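Local atomic coordinates of insecticidal Delta-Endotoxin Cry8Ea1 (Bacillus Thuringiensis, PDB entry 3EB7), a protein that kills insect larvae, including those of the soil-dwelling beetle Holotrichia parallela, probably by perforating gut-cell membranes as other three-domain Cry toxins do. Residues 486-491 with 559-564; 451-456 with 482-487; 192-197 with 261-266. One frame throughout, in Å; residues are numbered along the deposited sequence.

Interaction 1 (486-491 with 559-564); sequences VIRLNI and QDTLKI
Leu562 and Gln559 meet Leu489 and Asn490 across two antiparallel strands in the beta sandwich that forms the C-terminal, jelly-roll-like domain of Cry toxins. Four backbone hydrogen bonds fix the register. Ile487 and Leu562 form an antiparallel hydrogen-bonded pair, with Ile487 N to Leu562 O and Leu562 N to Ile487 O both at 2.9 Å. Leu489 and Asp560 form another, less symmetric: Leu489 N lies 2.8 Å from Asp560 O, but Asp560 N to Leu489 O stretches to 3.2 Å. On the buried face, Leu489 has CG opposite its carbonyl carbon (chi1 -49°), and CD1 reaches diagonally to Leu562 CD2, 3.7 Å away. Leu562 also touches Leu585 of strand 578-588, in the sandwich interior. On the other face, the bent Arg488 chain sets NH1 3.4 Å from Gln559 CB and its guanidinium over Asp560 O, but NH2, 3.3 Å from that oxygen, is too badly angled to bond; NH1 makes a weak hydrogen bond to Leu489 O. Asn490 gives ND2 to Thr440 O, and its carbonyl end serves Gln559. Their amide planes lie 41° apart, and Gln559 NE2 donates to Asn490 OD1 over 3.0 Å with a bent N-H...O angle of 139°.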
ATOM      1  N   VAL A 486       1.040 -16.660  16.482  1.00 25.05           N
ATOM      2  CA  VAL A 486       0.426 -17.690  15.699  1.00 24.73           C
ATOM      3  C   VAL A 486      -0.279 -17.042  14.489  1.00 24.76           C
ATOM      4  O   VAL A 486      -1.195 -16.225  14.661  1.00 23.82           O
ATOM      5  CB  VAL A 486      -0.593 -18.428  16.548  1.00 24.57           C
ATOM      6  CG1 VAL A 486      -1.156 -19.586  15.769  1.00 25.18           C
ATOM      7  CG2 VAL A 486       0.075 -18.910  17.854  1.00 25.79           C
ATOM      8  N   ILE A 487       0.205 -17.374  13.292  1.00 24.34           N
ATOM      9  CA  ILE A 487      -0.410 -16.965  12.059  1.00 25.19           C
ATOM     10  C   ILE A 487      -1.387 -18.070  11.644  1.00 26.25           C
ATOM     11  O   ILE A 487      -0.992 -19.231  11.429  1.00 24.77           O
ATOM     12  CB  ILE A 487       0.605 -16.732  10.919  1.00 25.39           C
ATOM     13  CG1 ILE A 487       1.673 -15.728  11.329  1.00 24.67           C
ATOM     14  CG2 ILE A 487      -0.128 -16.324   9.588  1.00 24.38           C
ATOM     15  CD1 ILE A 487       2.763 -15.612  10.338  1.00 27.21           C
ATOM     16  N   ARG A 488      -2.662 -17.683  11.556  1.00 26.88           N
ATOM     17  CA  ARG A 488      -3.744 -18.611  11.248  1.00 28.30           C
ATOM     18  C   ARG A 488      -3.982 -18.641   9.752  1.00 27.09           C
ATOM     19  O   ARG A 488      -4.046 -17.582   9.102  1.00 27.86           O
ATOM     20  CB  ARG A 488      -4.983 -18.190  12.017  1.00 28.83           C
ATOM     21  CG  ARG A 488      -6.261 -18.164  11.184  1.00 36.06           C
ATOM     22  CD  ARG A 488      -7.364 -19.015  11.852  1.00 42.65           C
ATOM     23  NE  ARG A 488      -6.791 -20.287  12.311  1.00 43.90           N
ATOM     24  CZ  ARG A 488      -6.624 -21.348  11.531  1.00 44.79           C
ATOM     25  NH1 ARG A 488      -7.011 -21.290  10.237  1.00 41.62           N
ATOM     26  NH2 ARG A 488      -6.080 -22.454  12.059  1.00 43.40           N
ATOM     27  N   LEU A 489      -4.059 -19.842   9.197  1.00 26.49           N
ATOM     28  CA  LEU A 489      -4.056 -20.028   7.744  1.00 26.20           C
ATOM     29  C   LEU A 489      -5.222 -20.871   7.186  1.00 26.50           C
ATOM     30  O   LEU A 489      -5.740 -21.769   7.859  1.00 27.24           O
ATOM     31  CB  LEU A 489      -2.746 -20.685   7.311  1.00 26.10           C
ATOM     32  CG  LEU A 489      -1.368 -20.192   7.764  1.00 26.25           C
ATOM     33  CD1 LEU A 489      -0.357 -21.278   7.382  1.00 26.52           C
ATOM     34  CD2 LEU A 489      -1.041 -18.837   7.102  1.00 23.52           C
ATOM     35  N   ASN A 490      -5.617 -20.585   5.946  1.00 26.01           N
ATOM     36  CA  ASN A 490      -6.575 -21.406   5.248  1.00 26.00           C
ATOM     37  C   ASN A 490      -5.900 -22.061   4.064  1.00 25.70           C
ATOM     38  O   ASN A 490      -5.495 -21.362   3.114  1.00 23.51           O
ATOM     39  CB  ASN A 490      -7.853 -20.623   4.882  1.00 26.10           C
ATOM     40  CG  ASN A 490      -8.758 -20.397   6.112  1.00 29.30           C
ATOM     41  OD1 ASN A 490      -9.494 -21.308   6.531  1.00 31.68           O
ATOM     42  ND2 ASN A 490      -8.666 -19.198   6.726  1.00 30.43           N
ATOM     43  N   ILE A 491      -5.731 -23.397   4.146  1.00 25.16           N
ATOM     44  CA  ILE A 491      -4.930 -24.112   3.132  1.00 25.37           C
ATOM     45  C   ILE A 491      -5.874 -24.619   2.013  1.00 26.24           C
ATOM     46  O   ILE A 491      -6.827 -25.387   2.273  1.00 25.55           O
ATOM     47  CB  ILE A 491      -4.041 -25.292   3.725  1.00 25.82           C
ATOM     48  CG1 ILE A 491      -3.323 -24.950   5.067  1.00 25.74           C
ATOM     49  CG2 ILE A 491      -3.070 -25.864   2.676  1.00 24.04           C
ATOM     50  CD1 ILE A 491      -2.417 -23.727   5.071  1.00 23.06           C
ATOM     51  N   GLN A 559      -7.276 -25.737   8.133  1.00 30.72           N
ATOM     52  CA  GLN A 559      -7.096 -24.608   9.010  1.00 31.49           C
ATOM     53  C   GLN A 559      -5.860 -24.936   9.831  1.00 31.47           C
ATOM     54  O   GLN A 559      -5.953 -25.699  10.791  1.00 32.08           O
ATOM     55  CB  GLN A 559      -8.312 -24.460   9.928  1.00 31.99           C
ATOM     56  CG  GLN A 559      -9.504 -23.725   9.308  1.00 34.49           C
ATOM     57  CD  GLN A 559     -10.238 -24.559   8.286  1.00 39.38           C
ATOM     58  OE1 GLN A 559     -10.993 -25.487   8.655  1.00 41.50           O
ATOM     59  NE2 GLN A 559     -10.046 -24.232   6.977  1.00 40.13           N
ATOM     60  N   ASP A 560      -4.707 -24.396   9.424  1.00 30.51           N
ATOM     61  CA  ASP A 560      -3.424 -24.685  10.069  1.00 30.04           C
ATOM     62  C   ASP A 560      -2.755 -23.394  10.568  1.00 30.24           C
ATOM     63  O   ASP A 560      -3.258 -22.280  10.340  1.00 30.55           O
ATOM     64  CB  ASP A 560      -2.502 -25.494   9.122  1.00 29.70           C
ATOM     65  CG  ASP A 560      -1.727 -26.630   9.849  1.00 28.60           C
ATOM     66  OD1 ASP A 560      -1.426 -26.553  11.054  1.00 26.27           O
ATOM     67  OD2 ASP A 560      -1.385 -27.615   9.201  1.00 27.09           O
ATOM     68  N   THR A 561      -1.660 -23.538  11.301  1.00 29.72           N
ATOM     69  CA  THR A 561      -0.978 -22.377  11.831  1.00 29.31           C
ATOM     70  C   THR A 561       0.464 -22.415  11.425  1.00 27.93           C
ATOM     71  O   THR A 561       0.975 -23.471  11.107  1.00 27.09           O
ATOM     72  CB  THR A 561      -1.032 -22.304  13.352  1.00 29.37           C
ATOM     73  OG1 THR A 561      -0.523 -23.517  13.870  1.00 32.20           O
ATOM     74  CG2 THR A 561      -2.451 -22.130  13.841  1.00 29.86           C
ATOM     75  N   LEU A 562       1.095 -21.237  11.420  1.00 26.90           N
ATOM     76  CA  LEU A 562       2.522 -21.097  11.209  1.00 25.95           C
ATOM     77  C   LEU A 562       3.059 -20.130  12.253  1.00 26.06           C
ATOM     78  O   LEU A 562       2.355 -19.235  12.710  1.00 25.38           O
ATOM     79  CB  LEU A 562       2.767 -20.574   9.812  1.00 25.62           C
ATOM     80  CG  LEU A 562       3.705 -21.295   8.825  1.00 27.12           C
ATOM     81  CD1 LEU A 562       3.718 -22.836   8.926  1.00 20.83           C
ATOM     82  CD2 LEU A 562       3.341 -20.849   7.392  1.00 26.70           C
ATOM     83  N   LYS A 563       4.310 -20.300  12.649  1.00 26.44           N
ATOM     84  CA  LYS A 563       4.876 -19.432  13.671  1.00 27.01           C
ATOM     85  C   LYS A 563       6.379 -19.443  13.491  1.00 26.90           C
ATOM     86  O   LYS A 563       6.953 -20.497  13.267  1.00 27.31           O
ATOM     87  CB  LYS A 563       4.461 -19.897  15.089  1.00 27.06           C
ATOM     88  CG  LYS A 563       5.058 -19.067  16.233  1.00 27.44           C
ATOM     89  CD  LYS A 563       4.684 -19.652  17.559  1.00 28.75           C
ATOM     90  CE  LYS A 563       5.927 -19.976  18.316  1.00 33.55           C
ATOM     91  NZ  LYS A 563       5.849 -21.115  19.288  1.00 36.25           N
ATOM     92  N   ILE A 564       6.998 -18.267  13.551  1.00 26.36           N
ATOM     93  CA  ILE A 564       8.419 -18.156  13.334  1.00 25.19           C
ATOM     94  C   ILE A 564       9.047 -17.829  14.670  1.00 25.09           C
ATOM     95  O   ILE A 564       8.569 -16.947  15.397  1.00 23.89           O
ATOM     96  CB  ILE A 564       8.785 -17.063  12.264  1.00 25.76           C
ATOM     97  CG1 ILE A 564       8.115 -17.312  10.893  1.00 24.71           C
ATOM     98  CG2 ILE A 564      10.307 -16.930  12.093  1.00 26.65           C
ATOM     99  CD1 ILE A 564       8.242 -18.722  10.347  1.00 24.10           C
TER

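Interaction 2 (451-456 with 482-487); sequences IPVVKA and GSTGVI
Ile487 reaches the 451-456 segment with three separate carbons, each touching a different residue. Its chi1 (-55°) sets CG1 opposite the carbonyl carbon and CG2 opposite the backbone N, and the extended chi2 (172°) carries CD1 outward. Ile487 CG1 lies against Ala456 CB at 3.8 Å. Ile487 CG2 meets Ile451 CG2 at 4.0 Å, and CD1 extends to Val453 CG1 at 4.1 Å. The Ile487 side chain runs at a slant to both Ile451 and Val453. Val453 and Thr484, by contrast, cross at about a right angle, with the Thr484 methyl CG2 placed 4.0 Å from Val453 CB. At chi1 61°, Thr484 has CG2 opposite its carbonyl carbon and OG1 between N and C; OG1 donates to Gly485 O at 3.0 Å and accepts the backbone N-H of Ile564. Gly485 touches Ala456 directly through CA, 3.8 Å from Ala456 CB. No direct hydrogen bond joins the segments; a water does so, donating to Val453 O (2.8 Å) and accepting from Gly485 N (3.2 Å). Ile583 touches both Val453 and Ile487. The strand end and its 3-10 turn thus pack against an interrupted strand of the facing sheet, as in a beta-sandwich core.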
ATOM      1  N   ILE A 451       3.049 -13.915   2.929  1.00 23.63           N
ATOM      2  CA  ILE A 451       2.303 -13.728   4.154  1.00 23.48           C
ATOM      3  C   ILE A 451       3.157 -12.895   5.073  1.00 23.55           C
ATOM      4  O   ILE A 451       4.056 -13.431   5.734  1.00 23.14           O
ATOM      5  CB  ILE A 451       2.000 -15.055   4.912  1.00 24.26           C
ATOM      6  CG1 ILE A 451       1.554 -16.171   3.941  1.00 25.42           C
ATOM      7  CG2 ILE A 451       1.025 -14.784   6.110  1.00 22.74           C
ATOM      8  CD1 ILE A 451       0.044 -16.239   3.671  1.00 26.09           C
ATOM      9  N   PRO A 452       2.872 -11.584   5.126  1.00 23.27           N
ATOM     10  CA  PRO A 452       3.498 -10.669   6.068  1.00 22.64           C
ATOM     11  C   PRO A 452       3.223 -11.154   7.480  1.00 22.56           C
ATOM     12  O   PRO A 452       2.080 -11.475   7.788  1.00 23.09           O
ATOM     13  CB  PRO A 452       2.739  -9.368   5.805  1.00 22.79           C
ATOM     14  CG  PRO A 452       2.321  -9.475   4.381  1.00 21.65           C
ATOM     15  CD  PRO A 452       1.899 -10.888   4.253  1.00 22.94           C
ATOM     16  N   VAL A 453       4.229 -11.207   8.345  1.00 21.81           N
ATOM     17  CA  VAL A 453       4.010 -11.770   9.692  1.00 21.84           C
ATOM     18  C   VAL A 453       3.125 -10.890  10.600  1.00 21.47           C
ATOM     19  O   VAL A 453       2.616 -11.350  11.637  1.00 20.90           O
ATOM     20  CB  VAL A 453       5.336 -12.159  10.401  1.00 22.00           C
ATOM     21  CG1 VAL A 453       6.025 -13.308   9.654  1.00 21.36           C
ATOM     22  CG2 VAL A 453       6.270 -10.903  10.541  1.00 22.77           C
ATOM     23  N   VAL A 454       2.919  -9.647  10.176  1.00 20.98           N
ATOM     24  CA  VAL A 454       2.024  -8.712  10.858  1.00 19.80           C
ATOM     25  C   VAL A 454       0.551  -9.196  10.760  1.00 19.52           C
ATOM     26  O   VAL A 454      -0.315  -8.726  11.495  1.00 20.82           O
ATOM     27  CB  VAL A 454       2.286  -7.239  10.392  1.00 19.94           C
ATOM     28  CG1 VAL A 454       1.768  -6.960   8.952  1.00 19.15           C
ATOM     29  CG2 VAL A 454       1.757  -6.231  11.406  1.00 19.74           C
ATOM     30  N   LYS A 455       0.298 -10.194   9.924  1.00 17.83           N
ATOM     31  CA  LYS A 455      -1.017 -10.827   9.819  1.00 17.73           C
ATOM     32  C   LYS A 455      -1.214 -11.995  10.793  1.00 17.61           C
ATOM     33  O   LYS A 455      -2.003 -12.909  10.522  1.00 17.12           O
ATOM     34  CB  LYS A 455      -1.280 -11.307   8.374  1.00 17.24           C
ATOM     35  CG  LYS A 455      -1.062 -10.239   7.289  1.00 16.07           C
ATOM     36  CD  LYS A 455      -1.651 -10.807   5.991  1.00 19.61           C
ATOM     37  CE  LYS A 455      -3.144 -10.430   5.837  1.00 17.62           C
ATOM     38  NZ  LYS A 455      -3.906 -11.357   4.961  1.00 15.53           N
ATOM     39  N   ALA A 456      -0.460 -11.999  11.892  1.00 18.54           N
ATOM     40  CA  ALA A 456      -0.649 -12.991  12.971  1.00 18.72           C
ATOM     41  C   ALA A 456      -1.875 -12.701  13.803  1.00 19.94           C
ATOM     42  O   ALA A 456      -2.347 -11.549  13.889  1.00 20.34           O
ATOM     43  CB  ALA A 456       0.554 -13.044  13.851  1.00 19.49           C
ATOM     44  N   GLY A 482      12.571 -14.418  20.580  1.00 27.08           N
ATOM     45  CA  GLY A 482      11.121 -14.378  20.686  1.00 26.57           C
ATOM     46  C   GLY A 482      10.519 -15.026  19.472  1.00 26.56           C
ATOM     47  O   GLY A 482      11.234 -15.574  18.633  1.00 26.91           O
ATOM     48  N   SER A 483       9.198 -14.967  19.386  1.00 26.15           N
ATOM     49  CA  SER A 483       8.450 -15.574  18.300  1.00 25.28           C
ATOM     50  C   SER A 483       7.475 -14.566  17.717  1.00 24.93           C
ATOM     51  O   SER A 483       7.051 -13.631  18.403  1.00 23.98           O
ATOM     52  CB  SER A 483       7.666 -16.766  18.812  1.00 25.26           C
ATOM     53  OG  SER A 483       8.554 -17.778  19.229  1.00 29.32           O
ATOM     54  N   THR A 484       7.130 -14.755  16.449  1.00 24.60           N
ATOM     55  CA  THR A 484       5.989 -14.069  15.894  1.00 25.41           C
ATOM     56  C   THR A 484       4.779 -14.642  16.598  1.00 25.85           C
ATOM     57  O   THR A 484       4.899 -15.607  17.344  1.00 25.89           O
ATOM     58  CB  THR A 484       5.807 -14.342  14.384  1.00 25.10           C
ATOM     59  OG1 THR A 484       5.588 -15.744  14.179  1.00 25.37           O
ATOM     60  CG2 THR A 484       7.010 -13.841  13.572  1.00 24.11           C
ATOM     61  N   GLY A 485       3.609 -14.044  16.370  1.00 26.82           N
ATOM     62  CA  GLY A 485       2.359 -14.672  16.795  1.00 25.82           C
ATOM     63  C   GLY A 485       2.060 -15.951  16.012  1.00 26.25           C
ATOM     64  O   GLY A 485       2.749 -16.304  15.023  1.00 25.54           O
ATOM     65  N   VAL A 486       1.040 -16.660  16.482  1.00 25.05           N
ATOM     66  CA  VAL A 486       0.426 -17.690  15.699  1.00 24.73           C
ATOM     67  C   VAL A 486      -0.279 -17.042  14.489  1.00 24.76           C
ATOM     68  O   VAL A 486      -1.195 -16.225  14.661  1.00 23.82           O
ATOM     69  CB  VAL A 486      -0.593 -18.428  16.548  1.00 24.57           C
ATOM     70  CG1 VAL A 486      -1.156 -19.586  15.769  1.00 25.18           C
ATOM     71  CG2 VAL A 486       0.075 -18.910  17.854  1.00 25.79           C
ATOM     72  N   ILE A 487       0.205 -17.374  13.292  1.00 24.34           N
ATOM     73  CA  ILE A 487      -0.410 -16.965  12.059  1.00 25.19           C
ATOM     74  C   ILE A 487      -1.387 -18.070  11.644  1.00 26.25           C
ATOM     75  O   ILE A 487      -0.992 -19.231  11.429  1.00 24.77           O
ATOM     76  CB  ILE A 487       0.605 -16.732  10.919  1.00 25.39           C
ATOM     77  CG1 ILE A 487       1.673 -15.728  11.329  1.00 24.67           C
ATOM     78  CG2 ILE A 487      -0.128 -16.324   9.588  1.00 24.38           C
ATOM     79  CD1 ILE A 487       2.763 -15.612  10.338  1.00 27.21           C
TER
HETATM   80  O   HOH W   1       3.778 -11.816  14.092  1.00 23.21           O

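Interaction 3 (192-197 with 261-266); sequences RLKGSN and PSFNTL
One face of the Phe263 ring receives the backbone of Gly195, whose N sits 3.4 Å above the ring plane, offset toward the rim; near that plane, at the ring edge, is Asn197 O, 4.0 Å from Phe263 CD1. Trp201 and Tyr204, both on helix 198-220, add edge-to-face contacts with the same ring. The ring thus forms part of the interface between the helical bundle and the middle domain: it projects from the first turn of helix 263-270 against the loop joining helices 161-191 and 198-220. The Phe263 CB bond points toward the loop, and a chi1 of -170°, which sets CG opposite the backbone N, brings the ring against Gly195. Gly195 O comes within 3.4 Å of Phe263 CB, and both the N and the O of this glycine touch the residue. The Lys194 and Phe263 side chains cross at about a right angle, with Lys194 CG 3.9 Å from Phe263 CE2, oblique to the ring. Farther out, the lysine chain bends at its last torsion and NZ makes a weak hydrogen bond of 3.3 Å to Asn264 OD1, at the exposed margin of the contact.

Two helix starts meet here. Asn197 is the N-cap of helix 198-220, its OD1 accepting from Gln200 N, while Ser196 N bonds to Gln200 OE1. Ser262 is the N-cap of helix 263-270, and its OG lies 2.6 Å from Thr265 OG1 in a hydrogen bond that either hydroxyl could donate. The first N-H of that helix is satisfied from the other domain: Phe263 N donates to Ser196 O over 2.9 Å, nearly straight at 167°, although the nitrogen stands well above the carbonyl plane, 64° out of it.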
ATOM      1  N   ARG A 192       9.747  17.497   5.289  1.00 22.76           N
ATOM      2  CA  ARG A 192       9.621  18.916   4.939  1.00 22.52           C
ATOM      3  C   ARG A 192       8.228  19.490   5.174  1.00 21.93           C
ATOM      4  O   ARG A 192       8.049  20.721   5.233  1.00 22.07           O
ATOM      5  CB  ARG A 192       9.997  19.102   3.493  1.00 22.39           C
ATOM      6  CG  ARG A 192      11.454  18.912   3.273  1.00 25.52           C
ATOM      7  CD  ARG A 192      11.749  19.073   1.778  1.00 28.75           C
ATOM      8  NE  ARG A 192      13.150  18.821   1.504  1.00 31.83           N
ATOM      9  CZ  ARG A 192      13.670  18.611   0.299  1.00 33.35           C
ATOM     10  NH1 ARG A 192      12.892  18.598  -0.794  1.00 34.95           N
ATOM     11  NH2 ARG A 192      14.976  18.385   0.204  1.00 32.77           N
ATOM     12  N   LEU A 193       7.242  18.605   5.331  1.00 21.60           N
ATOM     13  CA  LEU A 193       5.880  19.033   5.587  1.00 20.97           C
ATOM     14  C   LEU A 193       5.509  19.038   7.082  1.00 21.03           C
ATOM     15  O   LEU A 193       4.435  19.490   7.440  1.00 20.96           O
ATOM     16  CB  LEU A 193       4.912  18.218   4.754  1.00 20.25           C
ATOM     17  CG  LEU A 193       4.794  18.527   3.251  1.00 21.22           C
ATOM     18  CD1 LEU A 193       3.939  17.499   2.617  1.00 20.51           C
ATOM     19  CD2 LEU A 193       4.234  19.890   2.923  1.00 19.97           C
ATOM     20  N   LYS A 194       6.390  18.549   7.956  1.00 21.58           N
ATOM     21  CA  LYS A 194       6.114  18.532   9.406  1.00 22.19           C
ATOM     22  C   LYS A 194       5.963  19.970   9.925  1.00 22.39           C
ATOM     23  O   LYS A 194       6.814  20.807   9.674  1.00 22.46           O
ATOM     24  CB  LYS A 194       7.224  17.812  10.151  1.00 22.60           C
ATOM     25  CG  LYS A 194       6.878  17.345  11.534  1.00 26.50           C
ATOM     26  CD  LYS A 194       8.071  16.616  12.128  1.00 36.00           C
ATOM     27  CE  LYS A 194       7.782  15.937  13.479  1.00 38.89           C
ATOM     28  NZ  LYS A 194       7.090  16.853  14.460  1.00 42.86           N
ATOM     29  N   GLY A 195       4.860  20.256  10.614  1.00 22.45           N
ATOM     30  CA  GLY A 195       4.568  21.599  11.064  1.00 22.11           C
ATOM     31  C   GLY A 195       4.197  21.646  12.522  1.00 22.54           C
ATOM     32  O   GLY A 195       4.586  20.779  13.298  1.00 23.06           O
ATOM     33  N   SER A 196       3.426  22.651  12.899  1.00 22.16           N
ATOM     34  CA  SER A 196       3.031  22.826  14.277  1.00 21.92           C
ATOM     35  C   SER A 196       1.499  22.902  14.446  1.00 21.12           C
ATOM     36  O   SER A 196       1.000  22.654  15.552  1.00 20.29           O
ATOM     37  CB  SER A 196       3.670  24.099  14.797  1.00 22.60           C
ATOM     38  OG  SER A 196       3.140  25.202  14.049  1.00 25.88           O
ATOM     39  N   ASN A 197       0.752  23.230  13.376  1.00 19.31           N
ATOM     40  CA  ASN A 197      -0.709  23.372  13.528  1.00 18.68           C
ATOM     41  C   ASN A 197      -1.510  22.304  12.802  1.00 17.93           C
ATOM     42  O   ASN A 197      -0.968  21.503  12.048  1.00 17.18           O
ATOM     43  CB  ASN A 197      -1.199  24.798  13.166  1.00 18.60           C
ATOM     44  CG  ASN A 197      -0.989  25.120  11.698  1.00 21.59           C
ATOM     45  OD1 ASN A 197      -1.112  24.242  10.824  1.00 23.86           O
ATOM     46  ND2 ASN A 197      -0.665  26.368  11.408  1.00 21.82           N
ATOM     47  N   PRO A 261      -6.157  21.215  18.125  1.00 22.79           N
ATOM     48  CA  PRO A 261      -4.853  20.862  18.731  1.00 22.76           C
ATOM     49  C   PRO A 261      -3.637  20.981  17.763  1.00 21.52           C
ATOM     50  O   PRO A 261      -3.791  21.023  16.550  1.00 22.42           O
ATOM     51  CB  PRO A 261      -5.042  19.389  19.162  1.00 21.90           C
ATOM     52  CG  PRO A 261      -6.462  19.139  19.119  1.00 23.15           C
ATOM     53  CD  PRO A 261      -7.094  20.080  18.158  1.00 22.41           C
ATOM     54  N   SER A 262      -2.448  21.005  18.322  1.00 20.74           N
ATOM     55  CA  SER A 262      -1.222  21.066  17.563  1.00 20.18           C
ATOM     56  C   SER A 262      -1.091  19.867  16.641  1.00 19.46           C
ATOM     57  O   SER A 262      -1.790  18.859  16.818  1.00 19.53           O
ATOM     58  CB  SER A 262      -0.043  21.041  18.517  1.00 19.51           C
ATOM     59  OG  SER A 262      -0.046  19.793  19.183  1.00 18.33           O
ATOM     60  N   PHE A 263      -0.191  20.020  15.663  1.00 19.24           N
ATOM     61  CA  PHE A 263       0.337  18.954  14.829  1.00 18.73           C
ATOM     62  C   PHE A 263       0.623  17.644  15.603  1.00 18.79           C
ATOM     63  O   PHE A 263       0.080  16.566  15.245  1.00 17.85           O
ATOM     64  CB  PHE A 263       1.633  19.410  14.146  1.00 17.09           C
ATOM     65  CG  PHE A 263       2.124  18.451  13.076  1.00 17.53           C
ATOM     66  CD1 PHE A 263       1.871  18.711  11.725  1.00 15.33           C
ATOM     67  CD2 PHE A 263       2.812  17.284  13.412  1.00 16.35           C
ATOM     68  CE1 PHE A 263       2.303  17.834  10.740  1.00 14.64           C
ATOM     69  CE2 PHE A 263       3.244  16.389  12.432  1.00 15.60           C
ATOM     70  CZ  PHE A 263       2.995  16.670  11.089  1.00 16.35           C
ATOM     71  N   ASN A 264       1.499  17.740  16.619  1.00 19.50           N
ATOM     72  CA  ASN A 264       1.912  16.567  17.402  1.00 19.41           C
ATOM     73  C   ASN A 264       0.739  15.924  18.103  1.00 18.89           C
ATOM     74  O   ASN A 264       0.682  14.682  18.207  1.00 20.31           O
ATOM     75  CB  ASN A 264       3.000  16.874  18.420  1.00 19.19           C
ATOM     76  CG  ASN A 264       4.331  17.255  17.777  1.00 23.13           C
ATOM     77  OD1 ASN A 264       4.646  16.859  16.652  1.00 26.29           O
ATOM     78  ND2 ASN A 264       5.133  18.027  18.513  1.00 24.59           N
ATOM     79  N   THR A 265      -0.186  16.730  18.606  1.00 17.21           N
ATOM     80  CA  THR A 265      -1.377  16.162  19.245  1.00 17.06           C
ATOM     81  C   THR A 265      -2.214  15.355  18.225  1.00 17.18           C
ATOM     82  O   THR A 265      -2.694  14.278  18.540  1.00 18.36           O
ATOM     83  CB  THR A 265      -2.226  17.272  19.852  1.00 16.85           C
ATOM     84  OG1 THR A 265      -1.397  18.122  20.669  1.00 17.69           O
ATOM     85  CG2 THR A 265      -3.373  16.723  20.654  1.00 15.85           C
ATOM     86  N   LEU A 266      -2.386  15.875  17.009  1.00 17.00           N
ATOM     87  CA  LEU A 266      -3.113  15.148  15.948  1.00 17.07           C
ATOM     88  C   LEU A 266      -2.402  13.860  15.510  1.00 17.30           C
ATOM     89  O   LEU A 266      -3.053  12.829  15.345  1.00 17.11           O
ATOM     90  CB  LEU A 266      -3.383  16.032  14.720  1.00 15.91           C
ATOM     91  CG  LEU A 266      -4.290  17.244  14.968  1.00 16.81           C
ATOM     92  CD1 LEU A 266      -4.743  17.794  13.638  1.00 13.76           C
ATOM     93  CD2 LEU A 266      -5.557  16.853  15.856  1.00 14.04           C
TER

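From the N terminus, interaction 3 closes first, joining 192-197 to 261-266 and tying the helical bundle to the middle domain. Interactions 2 and 1 follow in the C-terminal domain, so neither nests within nor crosses interaction 3, whose centre lies about 33 Å and 40 Å from the centres of interactions 2 and 1. Interaction 2 closes a short loop between 451-456 and 482-487; interaction 1 opens on Val486 and Ile487, shared by both, and closes a longer one at 559-564. These two overlap on strand 482-491: interaction 1 joins it to its sheet neighbour, interaction 2 to the facing layer. A probable hydrogen bond, Thr484 N to Ile564 O at 2.8 Å, links them.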